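Local coordinates for protein beta 1-3 glucanase (Clostridium beijerinckii NCIMB 8052, PDB 5H4E) that probably hydrolyses beta-1,3-glucans, as expected of a glycoside hydrolase family 64 beta-1,3-glucanase domain, at residues 137-142 with 162-167; 149-154 with 358-363; 10-15 with 368-373. All coordinates share one frame; numbering follows the deposited sequence.

Overall arrangement
The three contacts lie in the beta-rich part of the chain, where two sheets face each other as a sandwich. Contact 3 pairs the first and last strands, 9-16 and 366-374, in a mixed sheet, so the sandwich draws on both ends of the chain. Strand 162-168 is the next strand of that sheet. Contact 1 packs it against strand 136-144 of the antiparallel sheet. Contact 2 extends the antiparallel sheet by pairing strand 147-151 with strand 361-363. The centres of contacts 1 and 2 are about 6 Å apart, those of contacts 1 and 3 about 8 Å. Contacts 1 and 2 alternate along the chain, and both are nested inside the loop closed by contact 3.

Contact 1 (137-142 with 162-167); sequences EWAEMA and YNIQLV
Tyr162 reaches from strand 162-168 across to Glu137 and Trp138 on strand 136-144. The two strands belong to different sheets of a beta sandwich. The axes of their short segments come within 9.1 Å, at an angle of 29°, so side chains bridge the gap. Ala139 CB meets Ile164 CD1 at 3.8 Å, an apolar contact between the sheets. Tyr162 takes part in most of the side-chain contacts. Its CB packs on the backbone of Asn372 in the adjoining strand. Chi1 of 74° sets CG between the backbone N and the carbonyl carbon, and the ring points at strand 136-144. Glu137 CB sits over one face, 3.9 Å from the ring centroid, in a CH-pi contact. Glu137 CG lies near CD2 and CE2 of the ring. The Glu137 carboxylate is turned only 13° from the ring plane. Its OE2 is held by the backbone N of Cys159 and Tyr160 and by a salt bridge to Arg154. At the tip, Tyr162 OH accepts from Thr153 N and from water 1, which lies 3.0 Å away and also contacts Glu137 OE1 and Trp138 N. Tyr162 OH donates to Trp138 O at 2.6 Å, from above the carbonyl plane.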
loop_
_atom_site.group_PDB
_atom_site.type_symbol
_atom_site.label_atom_id
_atom_site.label_comp_id
_atom_site.label_asym_id
_atom_site.label_seq_id
_atom_site.Cartn_x
_atom_site.Cartn_y
_atom_site.Cartn_z
ATOM N N GLU A 137 9.620 0.787 -6.465
ATOM C CA GLU A 137 8.689 0.417 -5.404
ATOM C C GLU A 137 8.779 1.509 -4.342
ATOM O O GLU A 137 9.651 2.388 -4.433
ATOM C CB GLU A 137 9.030 -0.954 -4.800
ATOM C CG GLU A 137 9.057 -2.085 -5.806
ATOM C CD GLU A 137 7.664 -2.600 -6.180
ATOM O OE1 GLU A 137 6.645 -1.950 -5.842
ATOM O OE2 GLU A 137 7.595 -3.666 -6.820
ATOM N N TRP A 138 7.884 1.485 -3.355
ATOM C CA TRP A 138 8.104 2.294 -2.154
ATOM C C TRP A 138 7.775 1.511 -0.878
ATOM O O TRP A 138 6.928 0.617 -0.876
ATOM C CB TRP A 138 7.300 3.621 -2.206
ATOM C CG TRP A 138 5.792 3.507 -2.064
ATOM C CD1 TRP A 138 5.086 3.393 -0.900
ATOM C CD2 TRP A 138 4.818 3.555 -3.115
ATOM N NE1 TRP A 138 3.741 3.343 -1.162
ATOM C CE2 TRP A 138 3.547 3.434 -2.513
ATOM C CE3 TRP A 138 4.897 3.679 -4.503
ATOM C CZ2 TRP A 138 2.360 3.432 -3.252
ATOM C CZ3 TRP A 138 3.714 3.672 -5.239
ATOM C CH2 TRP A 138 2.463 3.545 -4.610
ATOM N N ALA A 139 8.509 1.820 0.186
ATOM C CA ALA A 139 8.165 1.366 1.533
ATOM C C ALA A 139 7.306 2.438 2.186
ATOM O O ALA A 139 7.542 3.640 1.985
ATOM C CB ALA A 139 9.423 1.107 2.352
ATOM N N GLU A 140 6.289 2.029 2.942
ATOM C CA GLU A 140 5.468 2.991 3.686
ATOM C C GLU A 140 5.856 2.937 5.160
ATOM O O GLU A 140 6.127 1.862 5.679
ATOM C CB GLU A 140 3.977 2.686 3.501
ATOM C CG GLU A 140 3.550 2.814 2.037
ATOM C CD GLU A 140 2.114 2.413 1.780
ATOM O OE1 GLU A 140 1.586 1.549 2.506
ATOM O OE2 GLU A 140 1.526 2.948 0.819
ATOM N N MET A 141 5.912 4.084 5.835
ATOM C CA MET A 141 6.285 4.044 7.251
ATOM C C MET A 141 5.796 5.249 8.027
ATOM O O MET A 141 5.528 6.308 7.461
ATOM C CB MET A 141 7.800 3.928 7.409
ATOM C CG MET A 141 8.522 5.234 7.311
ATOM S SD MET A 141 10.040 4.991 6.388
ATOM C CE MET A 141 9.303 4.894 4.771
ATOM N N ALA A 142 5.647 5.058 9.331
ATOM C CA ALA A 142 5.371 6.166 10.237
ATOM C C ALA A 142 6.002 5.839 11.579
ATOM O O ALA A 142 5.964 4.692 12.029
ATOM C CB ALA A 142 3.884 6.402 10.378
ATOM N N TYR A 162 10.774 -7.153 -3.229
ATOM C CA TYR A 162 11.480 -6.504 -2.124
ATOM C C TYR A 162 10.862 -6.893 -0.789
ATOM O O TYR A 162 9.728 -7.360 -0.721
ATOM C CB TYR A 162 11.525 -4.969 -2.299
ATOM C CG TYR A 162 10.243 -4.181 -2.045
ATOM C CD1 TYR A 162 10.244 -3.067 -1.221
ATOM C CD2 TYR A 162 9.043 -4.518 -2.682
ATOM C CE1 TYR A 162 9.076 -2.317 -1.018
ATOM C CE2 TYR A 162 7.882 -3.781 -2.478
ATOM C CZ TYR A 162 7.906 -2.687 -1.648
ATOM O OH TYR A 162 6.740 -1.949 -1.447
ATOM N N ASN A 163 11.658 -6.775 0.260
ATOM C CA ASN A 163 11.206 -7.186 1.577
ATOM C C ASN A 163 11.931 -6.320 2.571
ATOM O O ASN A 163 12.946 -5.695 2.231
ATOM C CB ASN A 163 11.464 -8.694 1.817
ATOM C CG ASN A 163 12.947 -9.069 1.813
ATOM O OD1 ASN A 163 13.669 -8.854 2.792
ATOM N ND2 ASN A 163 13.394 -9.671 0.723
ATOM N N ILE A 164 11.410 -6.254 3.790
ATOM C CA ILE A 164 11.981 -5.378 4.785
ATOM C C ILE A 164 12.227 -6.177 6.054
ATOM O O ILE A 164 11.379 -6.971 6.473
ATOM C CB ILE A 164 11.044 -4.165 5.069
ATOM C CG1 ILE A 164 10.798 -3.373 3.773
ATOM C CG2 ILE A 164 11.603 -3.276 6.212
ATOM C CD1 ILE A 164 9.697 -2.325 3.893
ATOM N N GLN A 165 13.399 -5.976 6.642
ATOM C CA GLN A 165 13.694 -6.514 7.968
ATOM C C GLN A 165 13.677 -5.393 8.988
ATOM O O GLN A 165 14.469 -4.465 8.891
ATOM C CB GLN A 165 15.056 -7.209 7.987
ATOM C CG GLN A 165 15.493 -7.654 9.399
ATOM C CD GLN A 165 16.936 -8.145 9.432
ATOM O OE1 GLN A 165 17.694 -7.936 8.484
ATOM N NE2 GLN A 165 17.315 -8.815 10.520
ATOM N N LEU A 166 12.788 -5.474 9.973
ATOM C CA LEU A 166 12.741 -4.459 11.011
ATOM C C LEU A 166 13.338 -5.025 12.285
ATOM O O LEU A 166 12.956 -6.120 12.732
ATOM C CB LEU A 166 11.300 -3.975 11.272
ATOM C CG LEU A 166 11.155 -3.002 12.454
ATOM C CD1 LEU A 166 11.962 -1.714 12.213
ATOM C CD2 LEU A 166 9.686 -2.672 12.752
ATOM N N VAL A 167 14.270 -4.275 12.862
ATOM C CA VAL A 167 14.990 -4.716 14.046
ATOM C C VAL A 167 14.768 -3.723 15.177
ATOM O O VAL A 167 15.073 -2.529 15.041
ATOM C CB VAL A 167 16.511 -4.856 13.770
ATOM C CG1 VAL A 167 17.258 -5.270 15.052
ATOM C CG2 VAL A 167 16.758 -5.847 12.631
HETATM O O HOH W 1 5.664 -0.427 -3.761
#

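Contact 2 (149-154 with 358-363); sequences WINTTR and SSTLHV
Trp149 and His362 stack with their rings offset. The centroid of the Trp149 six-membered ring is 4.0 Å from that of the imidazole, and the planes are 21° apart. The two side chains lie alongside each other and point the same way. His362 ND1 sits over the centre of the indole, while His362 CB covers its five-membered ring in a CH-pi contact. Chi1 of 164° turns the imidazole away from its own backbone N and alongside the indole. Thr360 CG2 touches the indole at its edge, 3.6 Å from Trp149 CD1. Behind the rings, Ile150 and Leu361 form a hydrogen-bonded antiparallel pair, with Leu361 N to Ile150 O at 2.8 Å. Ile150 N to Leu361 O is 2.9 Å. This pairing adds strand 361-363 to strand 147-151 at one end of the antiparallel sheet of the sandwich. Beyond Asn151, Ser359 OG and water 2 take over from the backbone ladder. Thr152 O accepts from Ser359 OG at 2.7 Å and from the preceding Asn151 ND2 at 3.0 Å, and the two donors come from opposite faces of its carbonyl plane. Water 2 links Thr152 N to Ser359 O. Farther out, Leu148 O receives a hydrogen bond from His362 ND1, which would limit rotation of the imidazole over the indole. Asn151 ND2 gives its second hydrogen bond to Glu140 OE1. The OH of Tyr172 bonds His362 N.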
loop_
_atom_site.group_PDB
_atom_site.type_symbol
_atom_site.label_atom_id
_atom_site.label_comp_id
_atom_site.label_asym_id
_atom_site.label_seq_id
_atom_site.Cartn_x
_atom_site.Cartn_y
_atom_site.Cartn_z
ATOM N N TRP A 149 5.881 1.856 12.346
ATOM C CA TRP A 149 5.253 0.898 11.436
ATOM C C TRP A 149 5.957 1.033 10.107
ATOM O O TRP A 149 6.186 2.144 9.663
ATOM C CB TRP A 149 3.760 1.185 11.228
ATOM C CG TRP A 149 2.863 0.859 12.374
ATOM C CD1 TRP A 149 1.975 -0.188 12.457
ATOM C CD2 TRP A 149 2.735 1.591 13.596
ATOM N NE1 TRP A 149 1.315 -0.151 13.659
ATOM C CE2 TRP A 149 1.763 0.927 14.380
ATOM C CE3 TRP A 149 3.351 2.735 14.111
ATOM C CZ2 TRP A 149 1.391 1.377 15.647
ATOM C CZ3 TRP A 149 2.984 3.177 15.379
ATOM C CH2 TRP A 149 2.009 2.499 16.128
ATOM N N ILE A 150 6.306 -0.074 9.470
ATOM C CA ILE A 150 6.906 0.022 8.150
ATOM C C ILE A 150 6.436 -1.177 7.339
ATOM O O ILE A 150 6.236 -2.263 7.893
ATOM C CB ILE A 150 8.459 0.110 8.236
ATOM C CG1 ILE A 150 9.074 0.229 6.840
ATOM C CG2 ILE A 150 9.049 -1.083 9.019
ATOM C CD1 ILE A 150 10.522 0.690 6.851
ATOM N N ASN A 151 6.180 -0.980 6.046
ATOM C CA ASN A 151 5.689 -2.095 5.232
ATOM C C ASN A 151 6.022 -1.956 3.750
ATOM O O ASN A 151 6.135 -0.838 3.228
ATOM C CB ASN A 151 4.159 -2.263 5.392
ATOM C CG ASN A 151 3.382 -1.013 4.991
ATOM O OD1 ASN A 151 3.187 -0.111 5.800
ATOM N ND2 ASN A 151 2.935 -0.956 3.732
ATOM N N THR A 152 6.199 -3.103 3.096
ATOM C CA THR A 152 6.109 -3.173 1.639
ATOM C C THR A 152 4.642 -3.068 1.253
ATOM O O THR A 152 3.753 -3.289 2.087
ATOM C CB THR A 152 6.667 -4.485 1.078
ATOM O OG1 THR A 152 5.830 -5.584 1.479
ATOM C CG2 THR A 152 8.088 -4.735 1.551
ATOM N N THR A 153 4.355 -2.764 -0.008
ATOM C CA THR A 153 2.959 -2.719 -0.395
ATOM C C THR A 153 2.743 -3.186 -1.825
ATOM O O THR A 153 3.456 -2.761 -2.736
ATOM C CB THR A 153 2.380 -1.293 -0.224
ATOM O OG1 THR A 153 1.040 -1.262 -0.720
ATOM C CG2 THR A 153 3.224 -0.248 -0.967
ATOM N N ARG A 154 1.770 -4.074 -2.013
ATOM C CA ARG A 154 1.346 -4.445 -3.360
ATOM C C ARG A 154 -0.050 -3.913 -3.625
ATOM O O ARG A 154 -0.786 -4.462 -4.433
ATOM C CB ARG A 154 1.375 -5.967 -3.562
ATOM C CG ARG A 154 2.685 -6.477 -4.147
ATOM C CD ARG A 154 3.845 -6.202 -3.199
ATOM N NE ARG A 154 5.148 -6.434 -3.822
ATOM C CZ ARG A 154 5.797 -5.544 -4.565
ATOM N NH1 ARG A 154 5.267 -4.340 -4.792
ATOM N NH2 ARG A 154 6.982 -5.852 -5.077
ATOM N N SER A 358 -1.209 -8.473 6.702
ATOM C CA SER A 358 -0.429 -7.573 5.849
ATOM C C SER A 358 1.060 -7.712 6.135
ATOM O O SER A 358 1.472 -8.418 7.059
ATOM C CB SER A 358 -0.862 -6.114 6.051
ATOM O OG SER A 358 -0.244 -5.545 7.204
ATOM N N SER A 359 1.860 -7.004 5.347
ATOM C CA SER A 359 3.306 -7.003 5.506
ATOM C C SER A 359 3.763 -5.993 6.557
ATOM O O SER A 359 4.948 -5.653 6.624
ATOM C CB SER A 359 3.954 -6.677 4.159
ATOM O OG SER A 359 3.407 -5.458 3.671
ATOM N N THR A 360 2.831 -5.493 7.365
ATOM C CA THR A 360 3.192 -4.458 8.331
ATOM C C THR A 360 4.112 -5.001 9.411
ATOM O O THR A 360 3.782 -5.977 10.077
ATOM C CB THR A 360 1.961 -3.831 9.020
ATOM O OG1 THR A 360 1.204 -3.081 8.061
ATOM C CG2 THR A 360 2.420 -2.870 10.142
ATOM N N LEU A 361 5.265 -4.360 9.552
ATOM C CA LEU A 361 6.179 -4.571 10.674
ATOM C C LEU A 361 5.974 -3.444 11.677
ATOM O O LEU A 361 5.778 -2.294 11.287
ATOM C CB LEU A 361 7.640 -4.597 10.198
ATOM C CG LEU A 361 8.012 -5.682 9.182
ATOM C CD1 LEU A 361 9.077 -5.172 8.229
ATOM C CD2 LEU A 361 8.509 -6.910 9.900
ATOM N N HIS A 362 6.025 -3.767 12.966
ATOM C CA HIS A 362 5.786 -2.763 13.997
ATOM C C HIS A 362 6.530 -3.088 15.283
ATOM O O HIS A 362 6.544 -4.242 15.718
ATOM C CB HIS A 362 4.290 -2.647 14.284
ATOM C CG HIS A 362 3.970 -1.944 15.565
ATOM N ND1 HIS A 362 4.264 -0.614 15.782
ATOM C CD2 HIS A 362 3.364 -2.386 16.693
ATOM C CE1 HIS A 362 3.861 -0.269 16.992
ATOM N NE2 HIS A 362 3.311 -1.325 17.565
ATOM N N VAL A 363 7.142 -2.071 15.884
ATOM C CA VAL A 363 7.734 -2.219 17.212
ATOM C C VAL A 363 7.824 -0.860 17.909
ATOM O O VAL A 363 8.000 0.185 17.270
ATOM C CB VAL A 363 9.140 -2.870 17.156
ATOM C CG1 VAL A 363 10.164 -1.880 16.631
ATOM C CG2 VAL A 363 9.548 -3.396 18.543
HETATM O O HOH W 2 7.145 -5.206 4.848
#

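Contact 3 (10-15 with 368-373); sequences TLQVKN and YAIINV
Five backbone hydrogen bonds run from Thr10 and Ala369 at one end to Lys14 and Val373 at the other. Ala369 N donates to Thr10 O, and Gln12 N to Ala369 O at 2.8 Å. Ile371 N reaches Gln12 O at 2.7 Å. Lys14 N bonds Ile371 O, with an N-H...O angle of 177°, and Val373 N closes the ladder on Lys14 O. CA-H...O contacts share the same acceptors: Ile370 CA lies 3.4 Å from Gln12 O. The strands are parallel, at 23°, in the mixed sheet of the sandwich; strand 86-92 flanks one and strand 162-168 the other. Apolar contacts fall on both faces. On the inner face, Leu11 CD2 meets Ala369 CB at 3.9 Å. Val13 CG1 meets Val373 CG2 at 4.0 Å, the two side chains set obliquely, and Ile371 packs on Met97 and Ile99 of the facing sheet. On the other face, Ile370 CD1 lies 3.5 Å from Gln12 CB. Chi2 of -63° bends its CD1 there. Among the polar groups, Gln12 NE2 donates to Val13 O in its own strand and also bonds Ser85 OG outside the pair. Asn372 OD1 passes 3.4 Å from Lys14 CB, while Asn372 ND2 bonds Asn163 OD1.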
loop_
_atom_site.group_PDB
_atom_site.type_symbol
_atom_site.label_atom_id
_atom_site.label_comp_id
_atom_site.label_asym_id
_atom_site.label_seq_id
_atom_site.Cartn_x
_atom_site.Cartn_y
_atom_site.Cartn_z
ATOM N N THR A 10 17.635 4.114 11.433
ATOM C CA THR A 10 18.306 4.013 10.147
ATOM C C THR A 10 17.560 3.037 9.244
ATOM O O THR A 10 17.165 1.951 9.676
ATOM C CB THR A 10 19.772 3.568 10.314
ATOM O OG1 THR A 10 20.454 4.514 11.144
ATOM C CG2 THR A 10 20.477 3.468 8.960
ATOM N N LEU A 11 17.363 3.445 7.994
ATOM C CA LEU A 11 16.825 2.585 6.955
ATOM C C LEU A 11 17.936 2.255 5.949
ATOM O O LEU A 11 18.389 3.121 5.210
ATOM C CB LEU A 11 15.646 3.271 6.272
ATOM C CG LEU A 11 14.581 3.818 7.227
ATOM C CD1 LEU A 11 13.544 4.587 6.453
ATOM C CD2 LEU A 11 13.919 2.694 8.038
ATOM N N GLN A 12 18.390 1.006 5.943
ATOM C CA GLN A 12 19.518 0.607 5.109
ATOM C C GLN A 12 19.031 -0.044 3.822
ATOM O O GLN A 12 18.318 -1.039 3.877
ATOM C CB GLN A 12 20.425 -0.363 5.874
ATOM C CG GLN A 12 21.550 -0.972 5.039
ATOM C CD GLN A 12 22.652 0.038 4.762
ATOM O OE1 GLN A 12 23.267 0.574 5.689
ATOM N NE2 GLN A 12 22.881 0.330 3.491
ATOM N N VAL A 13 19.403 0.510 2.665
ATOM C CA VAL A 13 19.074 -0.159 1.404
ATOM C C VAL A 13 20.094 -1.264 1.156
ATOM O O VAL A 13 21.304 -1.042 1.277
ATOM C CB VAL A 13 19.050 0.815 0.190
ATOM C CG1 VAL A 13 18.661 0.064 -1.091
ATOM C CG2 VAL A 13 18.067 1.963 0.432
ATOM N N LYS A 14 19.605 -2.462 0.844
ATOM C CA LYS A 14 20.476 -3.571 0.464
ATOM C C LYS A 14 20.195 -4.028 -0.968
ATOM O O LYS A 14 19.069 -4.393 -1.312
ATOM C CB LYS A 14 20.316 -4.742 1.438
ATOM C CG LYS A 14 21.222 -5.917 1.146
ATOM C CD LYS A 14 22.653 -5.655 1.581
ATOM C CE LYS A 14 23.532 -6.855 1.248
ATOM N NZ LYS A 14 22.817 -8.136 1.557
ATOM N N ASN A 15 21.238 -4.025 -1.791
ATOM C CA ASN A 15 21.133 -4.395 -3.204
ATOM C C ASN A 15 21.162 -5.906 -3.400
ATOM O O ASN A 15 22.225 -6.536 -3.290
ATOM C CB ASN A 15 22.279 -3.719 -3.974
ATOM C CG ASN A 15 22.212 -3.927 -5.483
ATOM O OD1 ASN A 15 21.440 -4.733 -5.991
ATOM N ND2 ASN A 15 23.045 -3.192 -6.202
ATOM N N TYR A 368 16.700 -0.199 13.634
ATOM C CA TYR A 368 16.927 0.018 12.210
ATOM C C TYR A 368 16.093 -0.944 11.375
ATOM O O TYR A 368 15.570 -1.937 11.895
ATOM C CB TYR A 368 18.421 -0.129 11.860
ATOM C CG TYR A 368 18.970 -1.535 12.024
ATOM C CD1 TYR A 368 19.601 -1.923 13.206
ATOM C CD2 TYR A 368 18.877 -2.468 10.994
ATOM C CE1 TYR A 368 20.106 -3.196 13.362
ATOM C CE2 TYR A 368 19.376 -3.758 11.150
ATOM C CZ TYR A 368 19.992 -4.108 12.336
ATOM O OH TYR A 368 20.495 -5.379 12.498
ATOM N N ALA A 369 15.989 -0.647 10.077
ATOM C CA ALA A 369 15.398 -1.584 9.122
ATOM C C ALA A 369 16.310 -1.763 7.922
ATOM O O ALA A 369 17.025 -0.841 7.527
ATOM C CB ALA A 369 13.996 -1.116 8.667
ATOM N N ILE A 370 16.311 -2.972 7.368
ATOM C CA ILE A 370 16.992 -3.232 6.105
ATOM C C ILE A 370 15.962 -3.326 4.985
ATOM O O ILE A 370 15.014 -4.110 5.082
ATOM C CB ILE A 370 17.795 -4.555 6.109
ATOM C CG1 ILE A 370 18.800 -4.625 7.271
ATOM C CG2 ILE A 370 18.453 -4.770 4.747
ATOM C CD1 ILE A 370 19.865 -3.586 7.226
ATOM N N ILE A 371 16.138 -2.545 3.925
ATOM C CA ILE A 371 15.230 -2.661 2.794
ATOM C C ILE A 371 15.953 -3.389 1.673
ATOM O O ILE A 371 16.858 -2.860 1.024
ATOM C CB ILE A 371 14.704 -1.301 2.362
ATOM C CG1 ILE A 371 14.080 -0.620 3.592
ATOM C CG2 ILE A 371 13.651 -1.456 1.260
ATOM C CD1 ILE A 371 13.714 0.820 3.386
ATOM N N ASN A 372 15.553 -4.643 1.507
ATOM C CA ASN A 372 16.158 -5.556 0.561
ATOM C C ASN A 372 15.498 -5.447 -0.793
ATOM O O ASN A 372 14.386 -5.924 -0.972
ATOM C CB ASN A 372 16.041 -6.993 1.067
ATOM C CG ASN A 372 16.875 -7.242 2.297
ATOM O OD1 ASN A 372 18.109 -7.179 2.252
ATOM N ND2 ASN A 372 16.214 -7.521 3.407
ATOM N N VAL A 373 16.185 -4.840 -1.752
ATOM C CA VAL A 373 15.573 -4.647 -3.060
ATOM C C VAL A 373 16.208 -5.611 -4.063
ATOM O O VAL A 373 17.430 -5.701 -4.170
ATOM C CB VAL A 373 15.676 -3.158 -3.519
ATOM C CG1 VAL A 373 14.863 -2.264 -2.562
ATOM C CG2 VAL A 373 17.148 -2.664 -3.637
#